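Local coordinates for amidohydrolase 3 domain-containing protein (Pyrococcus furiosus, PDB 3ICJ) that probably hydrolyses carbon-nitrogen bonds other than peptide bonds, as a zinc-dependent member of the amidohydrolase family, although its substrate has not been identified, at residues H373-R378 / W416-K421; G301-R306 / H348-K353. All blocks are in the same frame, centred on the assembly; numbering follows the deposited sequence.

Contact 1. Residues H373-R378 / W416-K421; sequences HASLVR and WAYRLK. With ZN (zinc ion), chain C.
Trp416 holds its CG beside its own backbone N (chi1 -59°) and Arg378 turns its CG the same way (chi1 -51°), which lays the indole and the arginine chain side by side, pointing in one direction. CG of Arg378 rides over the centre of the six-membered ring, 3.5 Å from its centroid, in a CH-pi contact, and CD continues across CZ2 and CH2. A bend at chi3 then turns the guanidinium steeply, its plane 70° from that of the indole. Arginine suits the place because its methylenes cover the ring while its charged head reaches Asp352, Asp356 and Asp380 in salt bridges.

Next to this pair a single beta bridge, Leu376 with Ala417, joins the loop that follows strand 370-371 to the approach of helix 420-426. Tyr418 N donates to Ser375 O (2.9 Å), and Val377 N donates to Trp416 O (3.1 Å). The small methyl CB of Ala417 lets CD2 of Leu376 pack at 3.8 Å. Further along, NH1 of Arg419, also in a salt bridge with Asp379, gives Val377 O a 2.9 Å hydrogen bond that lies in the guanidinium plane but is tilted from the carbonyl plane. At the other end, a water joins Ser375 OG to Tyr418 OH, and that hydroxyl is also hydrogen-bonded to Asp402.

The loop begins with His373, whose NE2 binds zinc at 2.4 Å and whose ND1 is hydrogen-bonded to Gln395, a second-shell contact that fixes the turn of the ring. The chemistry is divided: backbone N-H groups bond the carbonyls of Ser375 and Trp416, the guanidinium of Arg419 serves that of Val377, and carboxylates probably balance the charges of both arginines, so the chain just after a metal ligand is tied to the neighbouring segment.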
ATOM      1  N   HIS A 373      -5.562   0.700   8.100  1.00 35.70           N
ATOM      2  CA  HIS A 373      -4.741   0.757   9.336  1.00 37.81           C
ATOM      3  C   HIS A 373      -5.440   0.224  10.580  1.00 39.30           C
ATOM      4  O   HIS A 373      -4.984  -0.776  11.151  1.00 42.36           O
ATOM      5  CB  HIS A 373      -4.076   2.127   9.567  1.00 41.86           C
ATOM      6  CG  HIS A 373      -3.432   2.688   8.335  1.00 43.39           C
ATOM      7  ND1 HIS A 373      -2.397   2.055   7.686  1.00 56.27           N
ATOM      8  CD2 HIS A 373      -3.721   3.785   7.596  1.00 45.50           C
ATOM      9  CE1 HIS A 373      -2.055   2.749   6.615  1.00 60.31           C
ATOM     10  NE2 HIS A 373      -2.846   3.804   6.538  1.00 52.14           N
ATOM     11  N   ALA A 374      -6.521   0.900  10.992  1.00 35.65           N
ATOM     12  CA  ALA A 374      -7.211   0.633  12.266  1.00 39.31           C
ATOM     13  C   ALA A 374      -6.206   0.400  13.406  1.00 38.64           C
ATOM     14  O   ALA A 374      -6.313  -0.582  14.149  1.00 42.11           O
ATOM     15  CB  ALA A 374      -8.171  -0.572  12.117  1.00 39.97           C
ATOM     16  N   SER A 375      -5.225   1.295  13.517  1.00 35.24           N
ATOM     17  CA  SER A 375      -4.037   1.084  14.353  1.00 33.12           C
ATOM     18  C   SER A 375      -4.366   0.959  15.829  1.00 37.91           C
ATOM     19  O   SER A 375      -3.830   0.086  16.519  1.00 39.23           O
ATOM     20  CB  SER A 375      -3.021   2.206  14.132  1.00 39.89           C
ATOM     21  OG  SER A 375      -2.732   2.333  12.751  1.00 38.56           O
ATOM     22  N   LEU A 376      -5.248   1.831  16.319  1.00 34.34           N
ATOM     23  CA  LEU A 376      -5.781   1.688  17.685  1.00 36.49           C
ATOM     24  C   LEU A 376      -7.263   1.326  17.703  1.00 37.10           C
ATOM     25  O   LEU A 376      -8.110   2.107  17.261  1.00 39.66           O
ATOM     26  CB  LEU A 376      -5.549   2.966  18.494  1.00 37.54           C
ATOM     27  CG  LEU A 376      -4.117   3.522  18.412  1.00 42.57           C
ATOM     28  CD1 LEU A 376      -4.026   4.895  19.052  1.00 35.92           C
ATOM     29  CD2 LEU A 376      -3.137   2.569  19.064  1.00 40.96           C
ATOM     30  N   VAL A 377      -7.572   0.133  18.210  1.00 40.04           N
ATOM     31  CA  VAL A 377      -8.961  -0.305  18.352  1.00 33.93           C
ATOM     32  C   VAL A 377      -9.230  -0.668  19.808  1.00 35.53           C
ATOM     33  O   VAL A 377      -8.556  -1.534  20.392  1.00 34.70           O
ATOM     34  CB  VAL A 377      -9.300  -1.508  17.427  1.00 39.49           C
ATOM     35  CG1 VAL A 377     -10.750  -1.936  17.635  1.00 40.51           C
ATOM     36  CG2 VAL A 377      -9.042  -1.166  15.959  1.00 35.10           C
ATOM     37  N   ARG A 378     -10.198   0.016  20.398  1.00 34.68           N
ATOM     38  CA  ARG A 378     -10.596  -0.254  21.778  1.00 35.46           C
ATOM     39  C   ARG A 378     -11.478  -1.514  21.853  1.00 39.06           C
ATOM     40  O   ARG A 378     -12.160  -1.863  20.875  1.00 36.92           O
ATOM     41  CB  ARG A 378     -11.346   0.947  22.366  1.00 33.84           C
ATOM     42  CG  ARG A 378     -10.633   2.295  22.205  1.00 34.09           C
ATOM     43  CD  ARG A 378     -11.391   3.450  22.896  1.00 37.04           C
ATOM     44  NE  ARG A 378     -12.826   3.507  22.584  1.00 39.04           N
ATOM     45  CZ  ARG A 378     -13.382   4.368  21.737  1.00 34.65           C
ATOM     46  NH1 ARG A 378     -14.684   4.319  21.522  1.00 32.80           N
ATOM     47  NH2 ARG A 378     -12.640   5.275  21.083  1.00 35.95           N
ATOM     48  N   TRP A 416      -4.329  -1.304  22.705  1.00 34.68           N
ATOM     49  CA  TRP A 416      -5.224  -1.153  21.556  1.00 36.58           C
ATOM     50  C   TRP A 416      -4.515  -1.352  20.218  1.00 36.57           C
ATOM     51  O   TRP A 416      -5.166  -1.473  19.180  1.00 35.07           O
ATOM     52  CB  TRP A 416      -5.866   0.245  21.569  1.00 38.68           C
ATOM     53  CG  TRP A 416      -6.684   0.580  22.821  1.00 33.20           C
ATOM     54  CD1 TRP A 416      -7.203  -0.299  23.738  1.00 40.69           C
ATOM     55  CD2 TRP A 416      -7.103   1.893  23.244  1.00 33.67           C
ATOM     56  NE1 TRP A 416      -7.892   0.389  24.716  1.00 36.14           N
ATOM     57  CE2 TRP A 416      -7.856   1.732  24.431  1.00 35.08           C
ATOM     58  CE3 TRP A 416      -6.919   3.191  22.726  1.00 38.95           C
ATOM     59  CZ2 TRP A 416      -8.423   2.820  25.124  1.00 39.18           C
ATOM     60  CZ3 TRP A 416      -7.488   4.279  23.417  1.00 38.28           C
ATOM     61  CH2 TRP A 416      -8.224   4.080  24.608  1.00 36.98           C
ATOM     62  N   ALA A 417      -3.186  -1.382  20.236  1.00 32.15           N
ATOM     63  CA  ALA A 417      -2.415  -1.257  19.003  1.00 36.65           C
ATOM     64  C   ALA A 417      -2.206  -2.552  18.231  1.00 41.45           C
ATOM     65  O   ALA A 417      -1.786  -3.556  18.811  1.00 37.88           O
ATOM     66  CB  ALA A 417      -1.063  -0.597  19.280  1.00 35.61           C
ATOM     67  N   TYR A 418      -2.463  -2.493  16.917  1.00 40.97           N
ATOM     68  CA  TYR A 418      -2.123  -3.568  15.957  1.00 37.28           C
ATOM     69  C   TYR A 418      -2.610  -4.938  16.408  1.00 40.35           C
ATOM     70  O   TYR A 418      -1.844  -5.921  16.512  1.00 38.85           O
ATOM     71  CB  TYR A 418      -0.617  -3.564  15.608  1.00 36.39           C
ATOM     72  CG  TYR A 418      -0.109  -2.206  15.163  1.00 31.59           C
ATOM     73  CD1 TYR A 418      -0.750  -1.496  14.132  1.00 36.12           C
ATOM     74  CD2 TYR A 418       0.999  -1.619  15.774  1.00 33.79           C
ATOM     75  CE1 TYR A 418      -0.289  -0.230  13.729  1.00 43.15           C
ATOM     76  CE2 TYR A 418       1.475  -0.357  15.368  1.00 43.48           C
ATOM     77  CZ  TYR A 418       0.821   0.330  14.347  1.00 46.76           C
ATOM     78  OH  TYR A 418       1.285   1.577  13.941  1.00 45.61           O
ATOM     79  N   ARG A 419      -3.913  -4.976  16.666  1.00 36.77           N
ATOM     80  CA  ARG A 419      -4.573  -6.139  17.245  1.00 35.90           C
ATOM     81  C   ARG A 419      -4.941  -7.149  16.155  1.00 37.76           C
ATOM     82  O   ARG A 419      -6.116  -7.441  15.934  1.00 40.21           O
ATOM     83  CB  ARG A 419      -5.819  -5.671  18.006  1.00 32.58           C
ATOM     84  CG  ARG A 419      -5.487  -4.760  19.169  1.00 39.70           C
ATOM     85  CD  ARG A 419      -6.742  -4.368  19.964  1.00 35.04           C
ATOM     86  NE  ARG A 419      -7.290  -5.467  20.761  1.00 37.43           N
ATOM     87  CZ  ARG A 419      -8.294  -5.315  21.621  1.00 35.66           C
ATOM     88  NH1 ARG A 419      -8.863  -4.117  21.778  1.00 32.59           N
ATOM     89  NH2 ARG A 419      -8.744  -6.349  22.322  1.00 38.71           N
ATOM     90  N   LEU A 420      -3.916  -7.679  15.483  1.00 38.36           N
ATOM     91  CA  LEU A 420      -4.075  -8.492  14.286  1.00 38.90           C
ATOM     92  C   LEU A 420      -4.922  -9.726  14.535  1.00 36.92           C
ATOM     93  O   LEU A 420      -5.830 -10.021  13.758  1.00 39.29           O
ATOM     94  CB  LEU A 420      -2.702  -8.902  13.717  1.00 33.23           C
ATOM     95  CG  LEU A 420      -1.694  -7.770  13.464  1.00 41.16           C
ATOM     96  CD1 LEU A 420      -0.433  -8.300  12.791  1.00 36.96           C
ATOM     97  CD2 LEU A 420      -2.296  -6.663  12.629  1.00 41.46           C
ATOM     98  N   LYS A 421      -4.627 -10.436  15.624  1.00 37.54           N
ATOM     99  CA  LYS A 421      -5.341 -11.672  15.937  1.00 33.36           C
ATOM    100  C   LYS A 421      -6.819 -11.384  16.257  1.00 38.05           C
ATOM    101  O   LYS A 421      -7.713 -12.054  15.735  1.00 42.48           O
ATOM    102  CB  LYS A 421      -4.636 -12.419  17.080  1.00 38.57           C
ATOM    103  CG  LYS A 421      -5.410 -13.598  17.672  1.00 40.65           C
ATOM    104  CD  LYS A 421      -5.530 -14.728  16.669  1.00 49.99           C
ATOM    105  CE  LYS A 421      -6.049 -16.000  17.321  1.00 57.51           C
ATOM    106  NZ  LYS A 421      -6.797 -16.806  16.324  1.00 63.97           N
TER
HETATM  107 ZN    ZN C 602      -3.190   5.842   5.327  0.50 66.73          ZN
HETATM  108  O   HOH W   1      -5.639  -2.463  16.482  1.00 36.54           O
HETATM  109  O   HOH W   2      -0.252   3.419  12.551  1.00 41.56           O

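Contact 2. Residues G301-R306 / H348-K353; sequences GSLGAR and HAIGDK. With ZN (zinc ion), chain C.
Gly301 and His348 meet at the zinc site of an amidohydrolase domain: a loop after strand 290-294 lies against the C-terminal end of strand 346-349, where the (beta/alpha)8 barrel of amidohydrolases carries its metal ligands. Gly301 O accepts a hydrogen bond from His348 NE2 (2.9 Å). CG of His348 stands opposite the backbone N (chi1 161°) and CB is directed toward the 301-306 loop, which brings NE2 to this oxygen. The oxygen lies in the plane of the imidazole, at its edge, whereas the donor stands above the carbonyl plane. Glycine suits this point because its backbone angles (phi -100°, psi -133°) are reached more easily without a CB. Gly301 O also lies 3.5 Å from CD1 of Ile350.

CA of Ser302 rests 4.1 Å from CD1 of Ile350. The side chain serves its own loop: Ser302 OG accepts from Ala305 N (3.2 Å), an ST motif that helps the chain to turn.

Leu303 and Ile350 cross obliquely, CG of Leu303 lying 3.7 Å from CG2 of Ile350. CG2 meets the leucine while CD1 lies against Gly301 O and Ser302 CA, so one beta-branched residue serves both ends of the contact. Leu303 also packs on Ile405 and Val409 of helix 405-413, so its branched apolar chain lies between Ile350 and that helix.

Asp300 accepts hydrogen bonds from the backbone N atoms of Ile350 and Gly351, the latter the N-cap of helix 352-365. His348 shares its zinc with His373 and the carboxylated Lys296. With NE2 held by the glycine carbonyl, His348 ND1 binds the zinc at 2.1 Å.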
ATOM      1  N   GLY A 301      -4.490  11.798  10.679  1.00 38.60           N
ATOM      2  CA  GLY A 301      -3.100  11.644  10.263  1.00 37.00           C
ATOM      3  C   GLY A 301      -2.463  10.402  10.880  1.00 42.95           C
ATOM      4  O   GLY A 301      -3.064   9.317  10.870  1.00 42.51           O
ATOM      5  N   SER A 302      -1.254  10.556  11.423  1.00 38.26           N
ATOM      6  CA  SER A 302      -0.443   9.404  11.850  1.00 40.99           C
ATOM      7  C   SER A 302      -0.030   9.548  13.318  1.00 36.04           C
ATOM      8  O   SER A 302       0.053  10.659  13.832  1.00 33.62           O
ATOM      9  CB  SER A 302       0.826   9.332  10.987  1.00 39.27           C
ATOM     10  OG  SER A 302       1.666  10.443  11.301  1.00 45.41           O
ATOM     11  N   LEU A 303       0.241   8.429  13.986  1.00 35.19           N
ATOM     12  CA  LEU A 303       0.755   8.459  15.362  1.00 38.52           C
ATOM     13  C   LEU A 303       2.157   9.061  15.481  1.00 40.20           C
ATOM     14  O   LEU A 303       2.461   9.713  16.480  1.00 35.69           O
ATOM     15  CB  LEU A 303       0.722   7.071  15.998  1.00 36.86           C
ATOM     16  CG  LEU A 303      -0.679   6.568  16.336  1.00 35.61           C
ATOM     17  CD1 LEU A 303      -0.675   5.035  16.520  1.00 36.17           C
ATOM     18  CD2 LEU A 303      -1.256   7.264  17.537  1.00 34.72           C
ATOM     19  N   GLY A 304       2.988   8.869  14.450  1.00 36.59           N
ATOM     20  CA  GLY A 304       4.358   9.391  14.451  1.00 39.77           C
ATOM     21  C   GLY A 304       4.411  10.899  14.499  1.00 39.79           C
ATOM     22  O   GLY A 304       5.222  11.482  15.214  1.00 37.17           O
ATOM     23  N   ALA A 305       3.515  11.524  13.743  1.00 38.51           N
ATOM     24  CA  ALA A 305       3.431  12.968  13.663  1.00 36.61           C
ATOM     25  C   ALA A 305       2.475  13.547  14.722  1.00 34.32           C
ATOM     26  O   ALA A 305       2.341  14.767  14.842  1.00 36.94           O
ATOM     27  CB  ALA A 305       3.030  13.398  12.232  1.00 38.21           C
ATOM     28  N   ARG A 306       1.847  12.671  15.516  1.00 33.69           N
ATOM     29  CA  ARG A 306       0.835  13.070  16.527  1.00 34.45           C
ATOM     30  C   ARG A 306      -0.401  13.726  15.887  1.00 33.78           C
ATOM     31  O   ARG A 306      -1.047  14.595  16.492  1.00 35.82           O
ATOM     32  CB  ARG A 306       1.402  13.960  17.659  1.00 35.92           C
ATOM     33  CG  ARG A 306       2.616  13.377  18.377  1.00 28.87           C
ATOM     34  CD  ARG A 306       2.864  14.030  19.723  1.00 35.94           C
ATOM     35  NE  ARG A 306       4.071  13.464  20.324  1.00 37.15           N
ATOM     36  CZ  ARG A 306       5.310  13.851  20.035  1.00 46.18           C
ATOM     37  NH1 ARG A 306       5.517  14.863  19.200  1.00 42.18           N
ATOM     38  NH2 ARG A 306       6.344  13.240  20.604  1.00 37.99           N
ATOM     39  N   HIS A 348      -8.983   5.763   5.784  1.00 34.55           N
ATOM     40  CA  HIS A 348      -7.809   5.764   6.687  1.00 36.67           C
ATOM     41  C   HIS A 348      -8.229   6.245   8.091  1.00 38.67           C
ATOM     42  O   HIS A 348      -8.717   7.356   8.259  1.00 36.18           O
ATOM     43  CB  HIS A 348      -6.714   6.660   6.056  1.00 38.49           C
ATOM     44  CG  HIS A 348      -5.639   7.143   6.994  1.00 47.94           C
ATOM     45  ND1 HIS A 348      -4.298   6.988   6.717  1.00 59.74           N
ATOM     46  CD2 HIS A 348      -5.697   7.856   8.149  1.00 48.89           C
ATOM     47  CE1 HIS A 348      -3.579   7.559   7.671  1.00 51.49           C
ATOM     48  NE2 HIS A 348      -4.405   8.079   8.559  1.00 49.30           N
ATOM     49  N   ALA A 349      -8.087   5.370   9.082  1.00 37.67           N
ATOM     50  CA  ALA A 349      -8.320   5.725  10.483  1.00 36.56           C
ATOM     51  C   ALA A 349      -7.276   5.057  11.365  1.00 36.07           C
ATOM     52  O   ALA A 349      -7.229   3.831  11.473  1.00 39.04           O
ATOM     53  CB  ALA A 349      -9.705   5.324  10.920  1.00 33.64           C
ATOM     54  N   ILE A 350      -6.460   5.876  12.009  1.00 32.52           N
ATOM     55  CA  ILE A 350      -5.341   5.391  12.827  1.00 35.07           C
ATOM     56  C   ILE A 350      -5.639   5.510  14.317  1.00 36.79           C
ATOM     57  O   ILE A 350      -5.561   4.514  15.056  1.00 36.18           O
ATOM     58  CB  ILE A 350      -4.005   6.066  12.389  1.00 37.91           C
ATOM     59  CG1 ILE A 350      -3.627   5.531  10.999  1.00 36.58           C
ATOM     60  CG2 ILE A 350      -2.860   5.871  13.447  1.00 33.25           C
ATOM     61  CD1 ILE A 350      -2.194   5.900  10.503  1.00 40.81           C
ATOM     62  N   GLY A 351      -6.015   6.712  14.752  1.00 37.28           N
ATOM     63  CA  GLY A 351      -6.339   6.951  16.154  1.00 30.37           C
ATOM     64  C   GLY A 351      -7.660   6.305  16.542  1.00 36.40           C
ATOM     65  O   GLY A 351      -8.511   6.074  15.685  1.00 32.83           O
ATOM     66  N   ASP A 352      -7.842   6.022  17.827  1.00 34.11           N
ATOM     67  CA  ASP A 352      -9.077   5.356  18.290  1.00 37.62           C
ATOM     68  C   ASP A 352     -10.343   6.171  18.026  1.00 35.89           C
ATOM     69  O   ASP A 352     -11.408   5.609  17.734  1.00 34.46           O
ATOM     70  CB  ASP A 352      -8.978   4.947  19.748  1.00 33.86           C
ATOM     71  CG  ASP A 352      -9.007   6.130  20.690  1.00 36.86           C
ATOM     72  OD1 ASP A 352      -8.092   6.984  20.647  1.00 38.89           O
ATOM     73  OD2 ASP A 352      -9.951   6.210  21.496  1.00 39.21           O
ATOM     74  N   LYS A 353     -10.220   7.492  18.083  1.00 34.56           N
ATOM     75  CA  LYS A 353     -11.359   8.363  17.816  1.00 35.11           C
ATOM     76  C   LYS A 353     -11.650   8.462  16.314  1.00 36.45           C
ATOM     77  O   LYS A 353     -12.806   8.558  15.903  1.00 41.61           O
ATOM     78  CB  LYS A 353     -11.157   9.753  18.427  1.00 35.83           C
ATOM     79  CG  LYS A 353     -12.418  10.641  18.346  1.00 34.66           C
ATOM     80  CD  LYS A 353     -12.204  11.988  18.954  1.00 44.79           C
ATOM     81  CE  LYS A 353     -13.462  12.838  18.815  1.00 50.32           C
ATOM     82  NZ  LYS A 353     -13.159  14.254  19.126  1.00 56.66           N
TER
HETATM   83 ZN    ZN C 602      -3.190   5.842   5.327  0.50 66.73          ZN

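Contact 2 closes before contact 1 opens, so the two come in series along the chain, and their centres lie 11 Å apart. They are joined through strands 346-349 and 370-371, parallel neighbours in one four-stranded sheet; the first carries His348 near its end and the second leads on to His373, both ligands of one zinc. Beyond the strands the loops meet directly: Leu376 N probably donates a hydrogen bond to Ile350 O at 3.0 Å, and Arg378 NH2 forms a salt bridge with Asp352 OD2 at 2.9 Å. Helix 405-413 packs on both, against Leu303 of 301-306 and Leu376 of 373-378. The metal site and the loop packing beside it therefore form one continuous region.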